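Local coordinates for protein paenibacillus xanthan lyase (Paenibacillus, PDB 6F2P) that is a calcium-binding xanthan lyase that probably removes terminal mannose from the side chains of xanthan by eliminative cleavage, at residues M80-Y84 and L97-I101; Y727-F733 and V747-L751; R824-S828 and W851-L856. All coordinates share one frame; numbering follows the deposited sequence.

Contact 1: residues M80-Y84 and L97-I101; sequences MALAY and LKADI
The Tyr84 ring, the one flat group carrying this contact, has Lys98 CA over one face and Leu97 CD2 at its edge, near the ring plane. Lys98 runs alongside it in the same direction: CB lies 3.6 Å from Tyr84 CE1, and CD comes to 3.2 Å from Tyr84 OH. With CG anti to the backbone N (chi1 176°), Tyr84 sends its ring along this lysine, while its CB packs 4.0 Å from Leu97 CD2. One turn earlier, Met80 bends at chi3 and brings its methyl CE to 3.7 Å from Leu97 CD1. Its CB passes Ile101 CG1 at 3.9 Å, the two side chains running in opposite directions. Ile101 CD1 reaches the backbone, 3.5 Å from Ala81 N. The segments belong to successive helices, 68-85 and 95-111, whose local axes approach to 10.0 Å at 150°, a nearly antiparallel pairing in the alpha-helical domain of this lyase family. Met141, from helix 123-141, also packs on Tyr84, and Trp45 of helix 28-46 packs on Met80 and Leu97. The chemistry is therefore apolar at the centre and polar at one margin, where Lys98 lends its methylenes to Tyr84 and its NZ forms a salt bridge with Glu144.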
loop_
_atom_site.group_PDB
_atom_site.type_symbol
_atom_site.label_atom_id
_atom_site.label_comp_id
_atom_site.label_asym_id
_atom_site.label_seq_id
_atom_site.Cartn_x
_atom_site.Cartn_y
_atom_site.Cartn_z
ATOM N N MET A 80 -33.731 30.644 -10.872
ATOM C CA MET A 80 -35.029 31.235 -11.194
ATOM C C MET A 80 -35.894 30.228 -11.945
ATOM O O MET A 80 -37.062 30.007 -11.601
ATOM C CB MET A 80 -34.842 32.517 -12.018
ATOM C CG MET A 80 -34.100 33.614 -11.273
ATOM S SD MET A 80 -33.473 34.944 -12.335
ATOM C CE MET A 80 -35.000 35.654 -12.947
ATOM N N ALA A 81 -35.306 29.621 -12.970
ATOM C CA ALA A 81 -35.962 28.559 -13.726
ATOM C C ALA A 81 -36.435 27.422 -12.812
ATOM O O ALA A 81 -37.504 26.848 -13.023
ATOM C CB ALA A 81 -35.025 28.034 -14.813
ATOM N N LEU A 82 -35.646 27.118 -11.786
ATOM C CA LEU A 82 -35.986 26.055 -10.857
ATOM C C LEU A 82 -37.278 26.371 -10.111
ATOM O O LEU A 82 -38.194 25.549 -10.071
ATOM C CB LEU A 82 -34.848 25.804 -9.863
ATOM C CG LEU A 82 -35.010 24.605 -8.913
ATOM C CD1 LEU A 82 -35.213 23.294 -9.669
ATOM C CD2 LEU A 82 -33.828 24.472 -7.969
ATOM N N ALA A 83 -37.353 27.554 -9.513
ATOM C CA ALA A 83 -38.568 27.945 -8.800
ATOM C C ALA A 83 -39.733 28.019 -9.778
ATOM O O ALA A 83 -40.854 27.628 -9.454
ATOM C CB ALA A 83 -38.384 29.273 -8.084
ATOM N N TYR A 84 -39.453 28.519 -10.975
ATOM C CA TYR A 84 -40.472 28.622 -12.001
ATOM C C TYR A 84 -41.172 27.290 -12.246
ATOM O O TYR A 84 -42.379 27.260 -12.500
ATOM C CB TYR A 84 -39.886 29.140 -13.312
ATOM C CG TYR A 84 -40.909 29.162 -14.414
ATOM C CD1 TYR A 84 -41.923 30.111 -14.419
ATOM C CD2 TYR A 84 -40.881 28.222 -15.438
ATOM C CE1 TYR A 84 -42.877 30.135 -15.423
ATOM C CE2 TYR A 84 -41.830 28.237 -16.445
ATOM C CZ TYR A 84 -42.828 29.198 -16.429
ATOM O OH TYR A 84 -43.776 29.227 -17.418
ATOM N N LEU A 97 -41.717 36.103 -14.329
ATOM C CA LEU A 97 -40.497 35.331 -14.084
ATOM C C LEU A 97 -40.042 34.630 -15.360
ATOM O O LEU A 97 -38.891 34.770 -15.771
ATOM C CB LEU A 97 -40.736 34.297 -12.981
ATOM C CG LEU A 97 -39.529 33.492 -12.501
ATOM C CD1 LEU A 97 -38.408 34.440 -12.136
ATOM C CD2 LEU A 97 -39.912 32.620 -11.308
ATOM N N LYS A 98 -40.960 33.888 -15.980
ATOM C CA LYS A 98 -40.713 33.223 -17.259
ATOM C C LYS A 98 -40.100 34.183 -18.278
ATOM O O LYS A 98 -39.056 33.897 -18.869
ATOM C CB LYS A 98 -42.012 32.624 -17.811
ATOM C CG LYS A 98 -41.917 32.085 -19.243
ATOM C CD LYS A 98 -43.235 31.442 -19.686
ATOM C CE LYS A 98 -43.833 32.140 -20.911
ATOM N NZ LYS A 98 -43.454 31.487 -22.205
ATOM N N ALA A 99 -40.744 35.332 -18.459
ATOM C CA ALA A 99 -40.292 36.313 -19.439
ATOM C C ALA A 99 -38.887 36.803 -19.131
ATOM O O ALA A 99 -38.072 36.973 -20.036
ATOM C CB ALA A 99 -41.265 37.482 -19.518
ATOM N N ASP A 100 -38.602 37.028 -17.852
ATOM C CA ASP A 100 -37.294 37.539 -17.458
ATOM C C ASP A 100 -36.200 36.492 -17.639
ATOM O O ASP A 100 -35.080 36.812 -18.056
ATOM C CB ASP A 100 -37.324 38.082 -16.031
ATOM C CG ASP A 100 -37.901 39.491 -15.960
ATOM O OD1 ASP A 100 -37.830 40.204 -16.984
ATOM O OD2 ASP A 100 -38.426 39.879 -14.891
ATOM N N ILE A 101 -36.540 35.239 -17.347
ATOM C CA ILE A 101 -35.628 34.141 -17.590
ATOM C C ILE A 101 -35.278 34.064 -19.068
ATOM O O ILE A 101 -34.101 34.048 -19.438
ATOM C CB ILE A 101 -36.223 32.811 -17.146
ATOM C CG1 ILE A 101 -36.391 32.802 -15.630
ATOM C CG2 ILE A 101 -35.320 31.677 -17.557
ATOM C CD1 ILE A 101 -37.190 31.648 -15.129
#

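Contact 2: residues Y727-F733 and V747-L751; sequences YYPTMKF and VKFSL
Met731 and Phe749 meet between strands 731-736 and 744-750, whose local axes stand 9.9 Å apart at 150°, the spacing of two facing sheets and not of neighbours within one. Phe749 is gripped from several directions. Met731 CG sits 3.8 Å above the centre of its ring, almost on the ring normal, which makes a CH-pi contact. The sulfur follows obliquely, with Met731 SD 4.0 Å from the same centroid, a Met-aromatic contact; beyond it the bend at chi3 carries CE to 4.2 Å from Leu751 CD2. At the edge of the Phe749 ring stands Tyr727, its CD1 3.6 Å from Phe749 CE1; the ring planes are inclined at 75°, and the rings meet rim to rim with neither over the other's face. Phe733 CD1 comes near the ring plane at another part of the rim, 4.0 Å from Phe749 CE2. The Phe733 side chain takes the position between backbone N and carbonyl carbon (chi1 65°), and one face of its ring receives Val747 CG1, 3.9 Å from the centroid. Ile691 and Val693 of strand 688-694 pack on Phe733, and Val724 of strand 722-726 on Phe749, so both sheets contribute to the layer. This is the interior of a beta-sandwich, consistent with the C-terminal sandwich domain of family 8 lyases. Between these segments the contact is apolar, made by CH-pi, sulfur-aromatic and carbon-carbon packing, with no polar bond between them.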
loop_
_atom_site.group_PDB
_atom_site.type_symbol
_atom_site.label_atom_id
_atom_site.label_comp_id
_atom_site.label_asym_id
_atom_site.label_seq_id
_atom_site.Cartn_x
_atom_site.Cartn_y
_atom_site.Cartn_z
ATOM N N TYR A 727 7.810 -27.770 7.474
ATOM C CA TYR A 727 6.754 -27.830 8.481
ATOM C C TYR A 727 7.309 -28.023 9.890
ATOM O O TYR A 727 6.895 -27.347 10.830
ATOM C CB TYR A 727 5.799 -28.978 8.172
ATOM C CG TYR A 727 5.113 -28.841 6.845
ATOM C CD1 TYR A 727 4.317 -27.736 6.567
ATOM C CD2 TYR A 727 5.252 -29.815 5.869
ATOM C CE1 TYR A 727 3.677 -27.606 5.351
ATOM C CE2 TYR A 727 4.619 -29.695 4.650
ATOM C CZ TYR A 727 3.835 -28.587 4.393
ATOM O OH TYR A 727 3.207 -28.458 3.175
ATOM N N TYR A 728 8.235 -28.965 10.035
ATOM C CA TYR A 728 8.800 -29.283 11.340
ATOM C C TYR A 728 10.314 -29.478 11.236
ATOM O O TYR A 728 10.817 -29.854 10.183
ATOM C CB TYR A 728 8.109 -30.518 11.932
ATOM C CG TYR A 728 7.992 -31.700 10.982
ATOM C CD1 TYR A 728 9.081 -32.537 10.736
ATOM C CD2 TYR A 728 6.789 -31.991 10.346
ATOM C CE1 TYR A 728 8.977 -33.616 9.873
ATOM C CE2 TYR A 728 6.675 -33.076 9.481
ATOM C CZ TYR A 728 7.772 -33.881 9.251
ATOM O OH TYR A 728 7.664 -34.954 8.397
ATOM N N PRO A 729 11.057 -29.197 12.314
ATOM C CA PRO A 729 10.612 -28.765 13.646
ATOM C C PRO A 729 10.137 -27.306 13.692
ATOM O O PRO A 729 9.528 -26.901 14.684
ATOM C CB PRO A 729 11.872 -28.932 14.494
ATOM C CG PRO A 729 12.977 -28.642 13.537
ATOM C CD PRO A 729 12.529 -29.218 12.210
ATOM N N THR A 730 10.414 -26.527 12.650
ATOM C CA THR A 730 9.907 -25.154 12.578
ATOM C C THR A 730 9.313 -24.822 11.212
ATOM O O THR A 730 9.761 -25.348 10.185
ATOM C CB THR A 730 10.997 -24.115 12.924
ATOM O OG1 THR A 730 12.129 -24.289 12.062
ATOM C CG2 THR A 730 11.447 -24.267 14.357
ATOM N N MET A 731 8.302 -23.954 11.203
ATOM C CA MET A 731 7.691 -23.499 9.954
ATOM C C MET A 731 8.654 -22.630 9.150
ATOM O O MET A 731 9.272 -21.717 9.686
ATOM C CB MET A 731 6.396 -22.738 10.225
ATOM C CG MET A 731 5.212 -23.634 10.501
ATOM S SD MET A 731 3.832 -22.767 11.272
ATOM C CE MET A 731 4.249 -22.856 13.013
ATOM N N LYS A 732 8.796 -22.936 7.866
ATOM C CA LYS A 732 9.641 -22.143 6.985
ATOM C C LYS A 732 8.947 -21.941 5.654
ATOM O O LYS A 732 8.436 -22.893 5.076
ATOM C CB LYS A 732 10.996 -22.823 6.758
ATOM C CG LYS A 732 11.909 -22.819 7.974
ATOM C CD LYS A 732 13.318 -23.318 7.634
ATOM C CE LYS A 732 14.267 -23.090 8.809
ATOM N NZ LYS A 732 15.642 -23.618 8.583
ATOM N N PHE A 733 8.919 -20.703 5.171
ATOM C CA PHE A 733 8.411 -20.439 3.829
ATOM C C PHE A 733 9.031 -19.198 3.223
ATOM O O PHE A 733 9.793 -18.500 3.889
ATOM C CB PHE A 733 6.883 -20.343 3.815
ATOM C CG PHE A 733 6.325 -19.181 4.590
ATOM C CD1 PHE A 733 6.160 -19.258 5.968
ATOM C CD2 PHE A 733 5.921 -18.023 3.935
ATOM C CE1 PHE A 733 5.625 -18.187 6.684
ATOM C CE2 PHE A 733 5.386 -16.945 4.645
ATOM C CZ PHE A 733 5.241 -17.027 6.018
ATOM N N VAL A 747 -0.595 -17.593 4.541
ATOM C CA VAL A 747 -0.419 -19.033 4.602
ATOM C C VAL A 747 -0.923 -19.529 5.957
ATOM O O VAL A 747 -0.694 -18.893 6.981
ATOM C CB VAL A 747 1.058 -19.444 4.371
ATOM C CG1 VAL A 747 1.972 -18.863 5.442
ATOM C CG2 VAL A 747 1.200 -20.965 4.324
ATOM N N LYS A 748 -1.638 -20.648 5.960
ATOM C CA LYS A 748 -2.161 -21.210 7.200
ATOM C C LYS A 748 -1.697 -22.655 7.373
ATOM O O LYS A 748 -2.003 -23.537 6.561
ATOM C CB LYS A 748 -3.691 -21.108 7.258
ATOM C CG LYS A 748 -4.298 -21.720 8.521
ATOM C CD LYS A 748 -5.637 -21.088 8.889
ATOM C CE LYS A 748 -6.655 -21.217 7.766
ATOM N NZ LYS A 748 -8.031 -20.792 8.168
ATOM N N PHE A 749 -0.941 -22.883 8.440
ATOM C CA PHE A 749 -0.378 -24.188 8.725
ATOM C C PHE A 749 -1.252 -24.968 9.703
ATOM O O PHE A 749 -1.944 -24.382 10.534
ATOM C CB PHE A 749 1.011 -24.013 9.319
ATOM C CG PHE A 749 2.049 -23.595 8.323
ATOM C CD1 PHE A 749 2.698 -24.540 7.541
ATOM C CD2 PHE A 749 2.391 -22.258 8.174
ATOM C CE1 PHE A 749 3.671 -24.159 6.623
ATOM C CE2 PHE A 749 3.363 -21.868 7.257
ATOM C CZ PHE A 749 4.004 -22.819 6.480
ATOM N N SER A 750 -1.214 -26.293 9.609
ATOM C CA SER A 750 -1.892 -27.131 10.589
ATOM C C SER A 750 -0.950 -27.427 11.754
ATOM O O SER A 750 0.254 -27.585 11.564
ATOM C CB SER A 750 -2.370 -28.429 9.942
ATOM O OG SER A 750 -1.282 -29.169 9.411
ATOM N N LEU A 751 -1.492 -27.501 12.963
ATOM C CA LEU A 751 -0.665 -27.781 14.135
ATOM C C LEU A 751 -0.963 -29.147 14.746
ATOM O O LEU A 751 -0.229 -29.620 15.612
ATOM C CB LEU A 751 -0.855 -26.697 15.194
ATOM C CG LEU A 751 -0.372 -25.290 14.847
ATOM C CD1 LEU A 751 -0.536 -24.366 16.048
ATOM C CD2 LEU A 751 1.073 -25.319 14.383
#

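Contact 3: residues R824-S828 and W851-L856; sequences RIMKS and WTTSEL
Trp851 lays one face of its indole against the aliphatic chain of Lys827, where a loop between strands 841-848 and 857-867 closes over the end of strand 817-826 in a calcium-binding beta-sandwich module. Lys827 CG lies 3.7 Å above the indole plane, displaced toward the rim. The far end of the same ring meets the strand edge-on: Ile825 O is in the indole plane, 3.5 Å from Trp851 CH2. The ring is held from its other end too, since Trp851 NE1 donates to Glu855 O at 2.9 Å, with an N-H...O angle of 163° and the acceptor close to the ring plane. Were the indole replaced by an alanine side chain, Glu855 O would probably lose this donor and the lysine methylenes the flat surface they lie against. Thr852 and Thr853 contribute through their backbones. Lys827, with CG anti to its own N (chi1 -177°) and extended beyond, spans the loop so that NZ bonds Thr853 O at 3.0 Å and, weakly, Thr852 O at 3.4 Å. Its ammonium is thus bound by peptide carbonyls of the turn. After Ser854, Glu855 O also flanks the lysine, 3.5 Å from Lys827 CD. Leu856 returns the chain to the strand: its O accepts Lys827 N at 2.8 Å, extending the antiparallel pairing that Ile825 makes with Lys858. On the strand's other flank, Arg824 forms a salt bridge with Asp894, a ligand of a bound calcium. The Leu856 oxygen has further company in a water that can donate to it and to Lys827 O, and in Met826 CA, whose C-H...O contact with Leu856 O spans 3.6 Å, while the Lys827 N-H arrives 41° out of the carbonyl plane.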
loop_
_atom_site.group_PDB
_atom_site.type_symbol
_atom_site.label_atom_id
_atom_site.label_comp_id
_atom_site.label_asym_id
_atom_site.label_seq_id
_atom_site.Cartn_x
_atom_site.Cartn_y
_atom_site.Cartn_z
ATOM N N ARG A 824 25.929 -17.745 -19.409
ATOM C CA ARG A 824 25.974 -18.191 -20.797
ATOM C C ARG A 824 25.644 -17.010 -21.690
ATOM O O ARG A 824 24.583 -16.407 -21.564
ATOM C CB ARG A 824 25.007 -19.353 -21.047
ATOM C CG ARG A 824 25.116 -19.969 -22.430
ATOM C CD ARG A 824 24.191 -21.174 -22.577
ATOM N NE ARG A 824 24.682 -22.138 -23.561
ATOM C CZ ARG A 824 24.150 -22.322 -24.766
ATOM N NH1 ARG A 824 23.101 -21.615 -25.151
ATOM N NH2 ARG A 824 24.668 -23.223 -25.588
ATOM N N ILE A 825 26.577 -16.678 -22.575
ATOM C CA ILE A 825 26.473 -15.505 -23.421
ATOM C C ILE A 825 26.341 -15.918 -24.888
ATOM O O ILE A 825 27.130 -16.734 -25.378
ATOM C CB ILE A 825 27.728 -14.613 -23.266
ATOM C CG1 ILE A 825 27.940 -14.210 -21.795
ATOM C CG2 ILE A 825 27.664 -13.414 -24.209
ATOM C CD1 ILE A 825 26.728 -13.593 -21.127
ATOM N N MET A 826 25.348 -15.370 -25.587
ATOM C CA MET A 826 25.218 -15.617 -27.020
ATOM C C MET A 826 26.145 -14.682 -27.797
ATOM O O MET A 826 26.396 -13.544 -27.374
ATOM C CB MET A 826 23.775 -15.424 -27.468
ATOM C CG MET A 826 22.778 -16.252 -26.691
ATOM S SD MET A 826 22.981 -18.001 -27.031
ATOM C CE MET A 826 23.612 -18.542 -25.461
ATOM N N LYS A 827 26.663 -15.161 -28.925
ATOM C CA LYS A 827 27.538 -14.341 -29.754
ATOM C C LYS A 827 26.757 -13.185 -30.365
ATOM O O LYS A 827 25.631 -13.356 -30.842
ATOM C CB LYS A 827 28.194 -15.173 -30.863
ATOM C CG LYS A 827 29.179 -14.393 -31.739
ATOM C CD LYS A 827 29.737 -15.266 -32.857
ATOM C CE LYS A 827 30.596 -14.466 -33.828
ATOM N NZ LYS A 827 30.989 -15.315 -34.989
ATOM N N SER A 828 27.365 -12.008 -30.346
ATOM C CA SER A 828 26.760 -10.822 -30.919
ATOM C C SER A 828 27.893 -9.914 -31.357
ATOM O O SER A 828 28.877 -9.754 -30.635
ATOM C CB SER A 828 25.879 -10.125 -29.878
ATOM O OG SER A 828 25.418 -8.860 -30.322
ATOM N N TRP A 851 33.663 -11.831 -29.237
ATOM C CA TRP A 851 34.496 -12.754 -30.005
ATOM C C TRP A 851 34.047 -12.911 -31.467
ATOM O O TRP A 851 32.890 -12.657 -31.814
ATOM C CB TRP A 851 34.623 -14.119 -29.317
ATOM C CG TRP A 851 33.398 -14.976 -29.365
ATOM C CD1 TRP A 851 33.108 -15.950 -30.278
ATOM C CD2 TRP A 851 32.305 -14.950 -28.447
ATOM N NE1 TRP A 851 31.898 -16.532 -29.984
ATOM C CE2 TRP A 851 31.384 -15.935 -28.863
ATOM C CE3 TRP A 851 32.013 -14.187 -27.314
ATOM C CZ2 TRP A 851 30.194 -16.176 -28.186
ATOM C CZ3 TRP A 851 30.835 -14.427 -26.644
ATOM C CH2 TRP A 851 29.936 -15.413 -27.082
ATOM N N THR A 852 34.987 -13.336 -32.308
ATOM C CA THR A 852 34.789 -13.429 -33.751
ATOM C C THR A 852 34.795 -14.880 -34.222
ATOM O O THR A 852 34.334 -15.188 -35.327
ATOM C CB THR A 852 35.906 -12.686 -34.496
ATOM O OG1 THR A 852 37.166 -13.005 -33.889
ATOM C CG2 THR A 852 35.690 -11.183 -34.425
ATOM N N THR A 853 35.324 -15.764 -33.378
ATOM C CA THR A 853 35.429 -17.177 -33.715
ATOM C C THR A 853 34.058 -17.824 -33.979
ATOM O O THR A 853 33.015 -17.184 -33.823
ATOM C CB THR A 853 36.239 -17.964 -32.655
ATOM O OG1 THR A 853 35.635 -17.809 -31.367
ATOM C CG2 THR A 853 37.659 -17.440 -32.588
ATOM N N SER A 854 34.078 -19.092 -34.379
ATOM C CA SER A 854 32.902 -19.762 -34.935
ATOM C C SER A 854 31.711 -19.915 -33.981
ATOM O O SER A 854 30.561 -19.735 -34.393
ATOM C CB SER A 854 33.300 -21.137 -35.487
ATOM O OG SER A 854 34.667 -21.160 -35.867
ATOM N N GLU A 855 31.983 -20.251 -32.719
ATOM C CA GLU A 855 30.923 -20.672 -31.795
ATOM C C GLU A 855 29.857 -19.619 -31.476
ATOM O O GLU A 855 30.143 -18.421 -31.325
ATOM C CB GLU A 855 31.498 -21.261 -30.497
ATOM C CG GLU A 855 32.255 -20.282 -29.628
ATOM C CD GLU A 855 33.723 -20.216 -29.981
ATOM O OE1 GLU A 855 34.429 -21.229 -29.780
ATOM O OE2 GLU A 855 34.174 -19.157 -30.460
ATOM N N LEU A 856 28.624 -20.098 -31.356
ATOM C CA LEU A 856 27.455 -19.245 -31.164
ATOM C C LEU A 856 27.260 -18.787 -29.727
ATOM O O LEU A 856 26.494 -17.858 -29.466
ATOM C CB LEU A 856 26.209 -19.989 -31.624
ATOM C CG LEU A 856 26.197 -20.230 -33.125
ATOM C CD1 LEU A 856 25.090 -21.199 -33.481
ATOM C CD2 LEU A 856 26.029 -18.899 -33.843
HETATM O O HOH W 1 24.470 -16.090 -31.115
#

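The three contacts follow one another along the chain, each closing before the next opens, and share no helix, strand or sheet. Contact 1 joins two helices of the N-terminal alpha-helical domain. Contact 2 packs two sheets of a beta-sandwich, its centre about 75 Å from that of contact 1 and on the opposite side of the chain's centre. Contact 3 fastens a loop onto a strand in a later calcium-binding sandwich, with centres about 47 Å from contact 2 and 85 Å from contact 1. Nearest atoms remain at least about 28 Å apart, so none touches another. Each contact thus lies wholly within its own part of an elongated, multidomain lyase.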